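Local coordinates for protein hydroxylase (Rhodococcus sp., PDB 2OR0) that probably acts as a flavin-dependent oxidoreductase of the acyl-CoA dehydrogenase-like hydroxylases, inserting one atom of molecular oxygen into its substrate, at residues I63-P68 against Y74-R79. Residues are numbered along the deposited sequence; the frame is centred on the assembly and turned at random.
Sequences IRLLQP and YEVHPR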
loop_
_atom_site.group_PDB
_atom_site.type_symbol
_atom_site.label_atom_id
_atom_site.label_comp_id
_atom_site.label_asym_id
_atom_site.label_seq_id
_atom_site.Cartn_x
_atom_site.Cartn_y
_atom_site.Cartn_z
ATOM N N ILE A 63 3.103 -2.690 11.525
ATOM C CA ILE A 63 3.450 -3.676 10.502
ATOM C C ILE A 63 2.984 -5.089 10.888
ATOM O O ILE A 63 2.826 -5.953 10.025
ATOM C CB ILE A 63 4.966 -3.631 10.180
ATOM C CG1 ILE A 63 5.403 -2.183 9.883
ATOM C CG2 ILE A 63 5.352 -4.635 9.071
ATOM C CD1 ILE A 63 4.684 -1.510 8.721
ATOM N N ARG A 64 2.718 -5.308 12.177
ATOM C CA ARG A 64 2.204 -6.591 12.649
ATOM C C ARG A 64 0.675 -6.755 12.566
ATOM O O ARG A 64 0.122 -7.821 12.930
ATOM C CB ARG A 64 2.702 -6.832 14.068
ATOM C CG ARG A 64 4.179 -7.242 14.076
ATOM C CD ARG A 64 4.653 -7.621 15.452
ATOM N NE ARG A 64 4.466 -6.521 16.387
ATOM C CZ ARG A 64 5.018 -6.470 17.592
ATOM N NH1 ARG A 64 5.812 -7.470 18.005
ATOM N NH2 ARG A 64 4.781 -5.417 18.383
ATOM N N LEU A 65 0.003 -5.719 12.066
ATOM C CA LEU A 65 -1.455 -5.728 11.894
ATOM C C LEU A 65 -2.010 -6.993 11.246
ATOM O O LEU A 65 -2.982 -7.571 11.742
ATOM C CB LEU A 65 -1.935 -4.482 11.128
ATOM C CG LEU A 65 -1.951 -3.150 11.896
ATOM C CD1 LEU A 65 -2.115 -1.968 10.933
ATOM C CD2 LEU A 65 -3.035 -3.140 12.958
ATOM N N LEU A 66 -1.391 -7.430 10.153
ATOM C CA LEU A 66 -1.882 -8.569 9.393
ATOM C C LEU A 66 -0.957 -9.783 9.537
ATOM O O LEU A 66 -1.041 -10.728 8.760
ATOM C CB LEU A 66 -2.031 -8.198 7.914
ATOM C CG LEU A 66 -2.906 -6.984 7.556
ATOM C CD1 LEU A 66 -2.728 -6.657 6.079
ATOM C CD2 LEU A 66 -4.406 -7.210 7.921
ATOM N N GLN A 67 -0.070 -9.730 10.524
ATOM C CA GLN A 67 0.894 -10.798 10.786
ATOM C C GLN A 67 0.224 -11.943 11.588
ATOM O O GLN A 67 -0.671 -11.670 12.395
ATOM C CB GLN A 67 2.053 -10.205 11.573
ATOM C CG GLN A 67 3.317 -11.045 11.633
ATOM C CD GLN A 67 4.544 -10.182 11.842
ATOM O OE1 GLN A 67 4.705 -9.145 11.180
ATOM N NE2 GLN A 67 5.422 -10.593 12.763
ATOM N N PRO A 68 0.628 -13.216 11.347
ATOM C CA PRO A 68 0.131 -14.340 12.196
ATOM C C PRO A 68 0.415 -14.134 13.683
ATOM O O PRO A 68 1.450 -13.568 14.045
ATOM C CB PRO A 68 0.909 -15.566 11.674
ATOM C CG PRO A 68 1.297 -15.206 10.270
ATOM C CD PRO A 68 1.518 -13.694 10.268
ATOM N N TYR A 74 -1.304 -9.453 14.908
ATOM C CA TYR A 74 -2.634 -9.190 15.465
ATOM C C TYR A 74 -3.772 -9.755 14.662
ATOM O O TYR A 74 -4.895 -9.741 15.136
ATOM C CB TYR A 74 -2.871 -7.692 15.664
ATOM C CG TYR A 74 -1.798 -7.032 16.450
ATOM C CD1 TYR A 74 -1.562 -7.381 17.778
ATOM C CD2 TYR A 74 -0.998 -6.063 15.870
ATOM C CE1 TYR A 74 -0.547 -6.767 18.502
ATOM C CE2 TYR A 74 0.012 -5.450 16.584
ATOM C CZ TYR A 74 0.234 -5.806 17.883
ATOM O OH TYR A 74 1.242 -5.180 18.571
ATOM N N GLU A 75 -3.494 -10.258 13.458
ATOM C CA GLU A 75 -4.539 -10.722 12.532
ATOM C C GLU A 75 -5.825 -9.893 12.519
ATOM O O GLU A 75 -6.935 -10.452 12.493
ATOM C CB GLU A 75 -4.874 -12.205 12.760
ATOM C CG GLU A 75 -3.638 -13.091 12.820
ATOM C CD GLU A 75 -3.932 -14.529 13.259
ATOM O OE1 GLU A 75 -5.117 -14.946 13.258
ATOM O OE2 GLU A 75 -2.950 -15.235 13.590
ATOM N N VAL A 76 -5.685 -8.562 12.480
ATOM C CA VAL A 76 -6.863 -7.677 12.478
ATOM C C VAL A 76 -7.790 -7.895 11.273
ATOM O O VAL A 76 -7.381 -8.444 10.247
ATOM C CB VAL A 76 -6.487 -6.166 12.694
ATOM C CG1 VAL A 76 -5.611 -6.022 13.924
ATOM C CG2 VAL A 76 -5.796 -5.563 11.470
ATOM N N HIS A 77 -9.055 -7.489 11.430
ATOM C CA HIS A 77 -10.028 -7.453 10.347
ATOM C C HIS A 77 -9.486 -6.442 9.320
ATOM O O HIS A 77 -8.935 -5.422 9.712
ATOM C CB HIS A 77 -11.379 -6.959 10.907
ATOM C CG HIS A 77 -12.506 -7.016 9.929
ATOM N ND1 HIS A 77 -12.756 -6.013 9.012
ATOM C CD2 HIS A 77 -13.450 -7.961 9.717
ATOM C CE1 HIS A 77 -13.801 -6.346 8.278
ATOM N NE2 HIS A 77 -14.240 -7.524 8.682
ATOM N N PRO A 78 -9.650 -6.712 8.012
ATOM C CA PRO A 78 -9.210 -5.766 6.960
ATOM C C PRO A 78 -9.639 -4.302 7.198
ATOM O O PRO A 78 -8.891 -3.378 6.845
ATOM C CB PRO A 78 -9.898 -6.310 5.704
ATOM C CG PRO A 78 -10.014 -7.758 5.947
ATOM C CD PRO A 78 -10.261 -7.918 7.433
ATOM N N ARG A 79 -10.831 -4.089 7.767
ATOM C CA ARG A 79 -11.307 -2.730 8.042
ATOM C C ARG A 79 -10.354 -2.034 8.974
ATOM O O ARG A 79 -9.998 -0.884 8.736
ATOM C CB ARG A 79 -12.729 -2.702 8.623
ATOM C CG ARG A 79 -13.100 -1.382 9.329
ATOM C CD ARG A 79 -14.571 -1.361 9.800
ATOM N NE ARG A 79 -15.525 -1.273 8.688
ATOM C CZ ARG A 79 -15.914 -0.135 8.110
ATOM N NH1 ARG A 79 -16.799 -0.158 7.125
ATOM N NH2 ARG A 79 -15.416 1.032 8.511
#
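Tyr-74 lies across the Arg-64 peptide, its ring atom CD2 3.6 Å from Arg-64 O and CE2 3.9 Å from Arg-64 CB. Its chi1 of -53° sets CG beside the backbone N, which brings CD2 and CE2 to Arg-64; guanidinium and ring planes are 73° apart, so the two groups are not stacked. The phenol OH is hydrogen-bonded to Arg-28. The backbone of the same residue is tied to Arg-64: Tyr-74 N donates to Arg-64 O over 2.9 Å, on the opposite face of that carbonyl from Gln-67 N, whose bond closes the type I beta turn 64-67. This turn belongs to the connection between helices 51-60 and 78-91 of the acyl-CoA dehydrogenase-like fold, and the chain folds back on it just before the second helix, where His-77 is the N-cap, its ND1 accepting from Arg-79 N. An alanine in place of Tyr-74 would probably uncover Arg-64 O and CB and leave Arg-28 without its phenol partner. Leu-65 O receives Val-76 N almost straight on (3.0 Å, C=O...N angle 166°). Over that carbonyl sits Val-76 CG2, 3.5 Å from Leu-65 O, and the same methyl packs against Leu-65 CD2 at 4.0 Å; Phe-81 touches both side chains. At the last residue of the turn, Gln-67 O takes a weak bond from Glu-75 N, while Glu-75 OE2 passes 3.5 Å from Pro-68 CA and accepts from Arg-69 N.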